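PDB 2QSD: uncharacterized conserved protein, which is of unknown function and belongs to the DUF1543 family, its chain folding mainly into antiparallel beta sheets with two short helices. Local coordinates for residues 8-13 with 61-66; 71-76 with 155-160. One frame throughout, in Å; residues are numbered along the deposited sequence.

The paired strands of contact 1 belong to one antiparallel sheet and those of contact 2 to another. Contact 1 lies deep, its centre about 7 Å from the centre of the chain; contact 2 lies nearer the surface, about 14 Å out. The two centres are about 12 Å apart. Strand 65-66, just after the contact 1 pairing, already belongs to the second sheet, where it neighbours strand 69-74; beside it H64 O probably accepts a hydrogen bond from I71 N at 2.9 Å. Elsewhere the contacts meet by packing, as where L73 CD1 lies 3.6 Å from N8 O. With no function assigned to the protein, neither contact can be tied to a site.

Contact 1: 8-13 with 61-66; sequences NKLFLV and VHLHHV
L10 N and L63 O, facing each other across the two strands, share one water, which accepts from L10 N at 2.7 Å and donates to L63 O; H62 NE2 adds a weak bond to it. The water thus bridges the backbones beyond the last direct link, L63 N to L10 O at 2.8 Å. Further along, L12 and V61 form an antiparallel hydrogen-bonded pair, L12 N reaching V61 O at 2.9 Å and V61 N returning to L12 O; F11 and H62 between them are a non-hydrogen-bonded pair. On the face bearing F11 and H62, the imidazole is sandwiched. K9 CG lies over one face, 3.9 Å from the ring centroid in a CH-pi contact, while H64 CD2 covers the opposite face near the rim; L10 O sits at the ring edge. H62 CG stands anti to the backbone N (chi1 169°), which carries the ring back over the K9 methylenes, and a flat ring suits the place, offering a face to aliphatic carbon and an N-H that can lend the water a weak bond. The K9 methylenes would probably lose the surface they lie on, and the water its weak third bond, if H62 were replaced by an alanine. The F11 ring meets H62 obliquely, CE2 3.9 Å from H62 CB. On the other face the branched L12 and V61 fill the interior, L12 CG 3.7 Å from V61 CG1. Strand 26-34 pairs with the other side of strand 9-17, strand 105-110 packs against L12 and V66, and Q166 and D171 hydrogen-bond to the backbone of H62.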
loop_
_atom_site.group_PDB
_atom_site.type_symbol
_atom_site.label_atom_id
_atom_site.label_comp_id
_atom_site.label_asym_id
_atom_site.label_seq_id
_atom_site.Cartn_x
_atom_site.Cartn_y
_atom_site.Cartn_z
ATOM N N ASN A 8 21.608 20.276 5.955
ATOM C CA ASN A 8 20.521 19.319 6.006
ATOM C C ASN A 8 19.644 19.345 4.762
ATOM O O ASN A 8 19.400 20.399 4.177
ATOM C CB ASN A 8 19.673 19.559 7.249
ATOM C CG ASN A 8 20.354 19.087 8.520
ATOM O OD1 ASN A 8 20.332 19.775 9.537
ATOM N ND2 ASN A 8 20.958 17.905 8.470
ATOM N N LYS A 9 19.171 18.169 4.369
ATOM C CA LYS A 9 18.286 18.036 3.233
ATOM C C LYS A 9 16.949 17.452 3.687
ATOM O O LYS A 9 16.903 16.606 4.581
ATOM C CB LYS A 9 18.922 17.124 2.188
ATOM C CG LYS A 9 20.169 17.689 1.506
ATOM C CD LYS A 9 20.862 16.604 0.677
ATOM C CE LYS A 9 22.043 17.141 -0.110
ATOM N NZ LYS A 9 23.160 17.580 0.778
ATOM N N LEU A 10 15.863 17.918 3.081
ATOM C CA LEU A 10 14.559 17.303 3.273
ATOM C C LEU A 10 14.348 16.229 2.208
ATOM O O LEU A 10 14.376 16.511 1.004
ATOM C CB LEU A 10 13.435 18.348 3.207
ATOM C CG LEU A 10 12.002 17.817 3.358
ATOM C CD1 LEU A 10 11.751 17.250 4.756
ATOM C CD2 LEU A 10 10.977 18.889 3.033
ATOM N N PHE A 11 14.149 15.000 2.663
ATOM C CA PHE A 11 13.879 13.887 1.776
ATOM C C PHE A 11 12.453 13.394 1.946
ATOM O O PHE A 11 11.940 13.295 3.067
ATOM C CB PHE A 11 14.816 12.725 2.069
ATOM C CG PHE A 11 16.268 13.010 1.805
ATOM C CD1 PHE A 11 17.132 13.294 2.861
ATOM C CD2 PHE A 11 16.785 12.941 0.511
ATOM C CE1 PHE A 11 18.488 13.517 2.635
ATOM C CE2 PHE A 11 18.137 13.170 0.271
ATOM C CZ PHE A 11 18.990 13.458 1.336
ATOM N N LEU A 12 11.818 13.088 0.825
ATOM C CA LEU A 12 10.565 12.358 0.828
ATOM C C LEU A 12 10.879 10.937 0.369
ATOM O O LEU A 12 11.349 10.734 -0.744
ATOM C CB LEU A 12 9.529 13.103 -0.026
ATOM C CG LEU A 12 8.511 12.681 -1.102
ATOM C CD1 LEU A 12 8.028 11.251 -1.094
ATOM C CD2 LEU A 12 7.323 13.633 -1.040
ATOM N N VAL A 13 10.650 9.964 1.249
ATOM C CA VAL A 13 11.029 8.574 0.995
ATOM C C VAL A 13 9.814 7.654 0.923
ATOM O O VAL A 13 8.862 7.793 1.690
ATOM C CB VAL A 13 12.051 8.031 2.044
ATOM C CG1 VAL A 13 13.334 8.830 2.025
ATOM C CG2 VAL A 13 11.487 8.057 3.437
ATOM N N VAL A 61 13.079 11.286 -3.046
ATOM C CA VAL A 61 13.467 12.530 -3.693
ATOM C C VAL A 61 13.928 13.539 -2.650
ATOM O O VAL A 61 13.328 13.664 -1.583
ATOM C CB VAL A 61 12.332 13.093 -4.601
ATOM C CG1 VAL A 61 11.007 13.233 -3.835
ATOM C CG2 VAL A 61 12.744 14.409 -5.264
ATOM N N HIS A 62 15.035 14.212 -2.945
ATOM C CA HIS A 62 15.476 15.374 -2.186
ATOM C C HIS A 62 14.577 16.517 -2.612
ATOM O O HIS A 62 14.594 16.924 -3.775
ATOM C CB HIS A 62 16.953 15.669 -2.491
ATOM C CG HIS A 62 17.444 16.992 -1.982
ATOM N ND1 HIS A 62 18.445 17.699 -2.614
ATOM C CD2 HIS A 62 17.085 17.733 -0.906
ATOM C CE1 HIS A 62 18.680 18.816 -1.950
ATOM N NE2 HIS A 62 17.864 18.862 -0.912
ATOM N N LEU A 63 13.783 17.013 -1.668
ATOM C CA LEU A 63 12.803 18.065 -1.935
ATOM C C LEU A 63 13.385 19.424 -1.550
ATOM O O LEU A 63 13.613 19.678 -0.368
ATOM C CB LEU A 63 11.548 17.808 -1.098
ATOM C CG LEU A 63 10.169 17.626 -1.730
ATOM C CD1 LEU A 63 9.109 18.001 -0.705
ATOM C CD2 LEU A 63 9.972 18.412 -3.025
ATOM N N HIS A 64 13.629 20.291 -2.533
ATOM C CA HIS A 64 14.212 21.617 -2.259
ATOM C C HIS A 64 13.341 22.792 -2.703
ATOM O O HIS A 64 13.481 23.909 -2.186
ATOM C CB HIS A 64 15.629 21.749 -2.834
ATOM C CG HIS A 64 15.760 21.292 -4.254
ATOM N ND1 HIS A 64 15.276 22.019 -5.321
ATOM C CD2 HIS A 64 16.336 20.187 -4.784
ATOM C CE1 HIS A 64 15.533 21.375 -6.446
ATOM N NE2 HIS A 64 16.174 20.258 -6.147
ATOM N N HIS A 65 12.439 22.537 -3.647
ATOM C CA HIS A 65 11.534 23.564 -4.146
ATOM C C HIS A 65 10.148 23.005 -4.392
ATOM O O HIS A 65 10.015 21.906 -4.936
ATOM C CB HIS A 65 12.071 24.174 -5.441
ATOM C CG HIS A 65 13.154 25.181 -5.228
ATOM N ND1 HIS A 65 14.489 24.844 -5.195
ATOM C CD2 HIS A 65 13.099 26.518 -5.037
ATOM C CE1 HIS A 65 15.211 25.931 -4.989
ATOM N NE2 HIS A 65 14.392 26.962 -4.893
ATOM N N VAL A 66 9.128 23.756 -3.965
ATOM C CA VAL A 66 7.716 23.440 -4.228
ATOM C C VAL A 66 6.963 24.728 -4.611
ATOM O O VAL A 66 6.964 25.698 -3.847
ATOM C CB VAL A 66 7.002 22.777 -2.999
ATOM C CG1 VAL A 66 5.521 22.525 -3.302
ATOM C CG2 VAL A 66 7.658 21.471 -2.600
HETATM O O HOH W 1 15.667 19.990 1.289
#

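Contact 2: 71-76 with 155-160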
loop_
_atom_site.group_PDB
_atom_site.type_symbol
_atom_site.label_atom_id
_atom_site.label_comp_id
_atom_site.label_asym_id
_atom_site.label_seq_id
_atom_site.Cartn_x
_atom_site.Cartn_y
_atom_site.Cartn_z
ATOM N N ILE A 71 12.845 25.571 0.120
ATOM C CA ILE A 71 12.678 24.984 1.440
ATOM C C ILE A 71 13.931 25.211 2.268
ATOM O O ILE A 71 15.037 24.864 1.846
ATOM C CB ILE A 71 12.349 23.473 1.338
ATOM C CG1 ILE A 71 11.027 23.277 0.589
ATOM C CG2 ILE A 71 12.284 22.832 2.723
ATOM C CD1 ILE A 71 10.836 21.899 0.024
ATOM N N HIS A 72 13.756 25.819 3.439
ATOM C CA HIS A 72 14.855 26.016 4.380
ATOM C C HIS A 72 14.620 25.183 5.623
ATOM O O HIS A 72 13.475 25.005 6.046
ATOM C CB HIS A 72 14.986 27.485 4.770
ATOM C CG HIS A 72 15.419 28.368 3.647
ATOM N ND1 HIS A 72 16.737 28.482 3.260
ATOM C CD2 HIS A 72 14.712 29.181 2.826
ATOM C CE1 HIS A 72 16.821 29.325 2.247
ATOM N NE2 HIS A 72 15.606 29.763 1.964
ATOM N N LEU A 73 15.704 24.675 6.197
ATOM C CA LEU A 73 15.632 23.870 7.412
ATOM C C LEU A 73 16.452 24.507 8.523
ATOM O O LEU A 73 17.646 24.772 8.352
ATOM C CB LEU A 73 16.111 22.437 7.146
ATOM C CG LEU A 73 15.377 21.655 6.053
ATOM C CD1 LEU A 73 16.148 20.393 5.695
ATOM C CD2 LEU A 73 13.937 21.336 6.449
ATOM N N THR A 74 15.800 24.757 9.656
ATOM C CA THR A 74 16.436 25.412 10.803
ATOM C C THR A 74 16.124 24.700 12.119
ATOM O O THR A 74 15.083 24.046 12.256
ATOM C CB THR A 74 16.012 26.901 10.925
ATOM O OG1 THR A 74 14.606 27.027 10.675
ATOM C CG2 THR A 74 16.785 27.778 9.938
ATOM N N SER A 75 17.036 24.838 13.081
ATOM C CA SER A 75 16.848 24.290 14.426
ATOM C C SER A 75 15.830 25.089 15.237
ATOM O O SER A 75 15.108 24.523 16.059
ATOM C CB SER A 75 18.178 24.228 15.179
ATOM O OG SER A 75 19.015 23.220 14.646
ATOM N N GLU A 76 15.771 26.398 14.996
ATOM C CA GLU A 76 14.901 27.289 15.764
ATOM C C GLU A 76 13.845 27.977 14.902
ATOM O O GLU A 76 14.096 28.299 13.740
ATOM C CB GLU A 76 15.738 28.331 16.514
ATOM C CG GLU A 76 16.595 27.746 17.635
ATOM C CD GLU A 76 17.557 28.754 18.240
ATOM O OE1 GLU A 76 17.117 29.868 18.604
ATOM O OE2 GLU A 76 18.757 28.426 18.364
ATOM N N HIS A 155 13.667 19.628 12.989
ATOM C CA HIS A 155 14.000 20.740 12.117
ATOM C C HIS A 155 12.729 21.400 11.619
ATOM O O HIS A 155 11.786 20.720 11.204
ATOM C CB HIS A 155 14.852 20.278 10.938
ATOM C CG HIS A 155 16.255 19.919 11.309
ATOM N ND1 HIS A 155 16.621 18.646 11.690
ATOM C CD2 HIS A 155 17.385 20.663 11.346
ATOM C CE1 HIS A 155 17.916 18.622 11.948
ATOM N NE2 HIS A 155 18.404 19.834 11.747
ATOM N N TYR A 156 12.706 22.726 11.681
ATOM C CA TYR A 156 11.562 23.495 11.209
ATOM C C TYR A 156 11.674 23.786 9.716
ATOM O O TYR A 156 12.757 24.072 9.209
ATOM C CB TYR A 156 11.408 24.788 12.014
ATOM C CG TYR A 156 10.968 24.563 13.446
ATOM C CD1 TYR A 156 9.615 24.458 13.769
ATOM C CD2 TYR A 156 11.904 24.448 14.478
ATOM C CE1 TYR A 156 9.202 24.248 15.080
ATOM C CE2 TYR A 156 11.502 24.237 15.796
ATOM C CZ TYR A 156 10.148 24.139 16.087
ATOM O OH TYR A 156 9.736 23.933 17.383
ATOM N N VAL A 157 10.547 23.690 9.021
ATOM C CA VAL A 157 10.483 23.954 7.590
ATOM C C VAL A 157 9.971 25.373 7.355
ATOM O O VAL A 157 8.843 25.707 7.737
ATOM C CB VAL A 157 9.557 22.943 6.873
ATOM C CG1 VAL A 157 9.396 23.296 5.394
ATOM C CG2 VAL A 157 10.092 21.528 7.030
ATOM N N THR A 158 10.811 26.208 6.748
ATOM C CA THR A 158 10.398 27.551 6.350
ATOM C C THR A 158 10.537 27.718 4.844
ATOM O O THR A 158 11.402 27.107 4.223
ATOM C CB THR A 158 11.178 28.665 7.091
ATOM O OG1 THR A 158 12.586 28.466 6.931
ATOM C CG2 THR A 158 10.832 28.671 8.578
ATOM N N LEU A 159 9.677 28.552 4.267
ATOM C CA LEU A 159 9.608 28.727 2.823
ATOM C C LEU A 159 10.016 30.127 2.379
ATOM O O LEU A 159 9.733 31.106 3.066
ATOM C CB LEU A 159 8.201 28.389 2.319
ATOM C CG LEU A 159 7.705 26.979 2.662
ATOM C CD1 LEU A 159 6.252 26.820 2.302
ATOM C CD2 LEU A 159 8.544 25.898 1.979
ATOM N N GLU A 160 10.685 30.202 1.228
ATOM C CA GLU A 160 11.114 31.463 0.624
ATOM C C GLU A 160 10.847 31.433 -0.883
ATOM O O GLU A 160 11.391 30.589 -1.590
ATOM C CB GLU A 160 12.605 31.687 0.884
ATOM C CG GLU A 160 13.180 32.954 0.253
ATOM C CD GLU A 160 14.647 32.821 -0.142
ATOM O OE1 GLU A 160 15.209 33.797 -0.684
ATOM O OE2 GLU A 160 15.240 31.743 0.073
#
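The two central strands of a four-stranded antiparallel sheet, 69-74 and 155-161, pair here, with a histidine-carboxylate hydrogen bond near one end. H72 with T158 and T74 with Y156 are the hydrogen-bonded pairs: H72 N meets T158 O at 2.8 Å and T158 N answers to H72 O at 3.0 Å, while Y156 N binds T74 O at 2.8 Å. On the face bearing H72 and T158, H72 NE2 donates to E160 OE2 at 2.8 Å, a nearly straight bond (169°). The oxygen lies close to the imidazole plane but is approached on its anti side, somewhat out of the carboxylate plane. With chi1 at 178° E160 extends away from its own backbone N, and the bend at chi2 turns the carboxylate to the ring; the bond fixes NE2 as the donor and helps hold the ring's rotation. A histidine and a glutamate suit this more open face, each giving the other a polar partner. T158 OG1 rests 3.4 Å from H72 CB, and the Y156 ring presents its edge to S75 O, 3.6 Å from CD2. The reverse face is aliphatic: L73 and V157 lie side by side, L73 CD2 3.9 Å from V157 CG2, and I71 aligns likewise with L159. This aliphatic face packs against the body of the chain, where V157 and L159 touch L86 of strand 85-90 and L73 touches V33 of strand 26-34, while strands 65-66 and 151-152 flank the pair within its sheet.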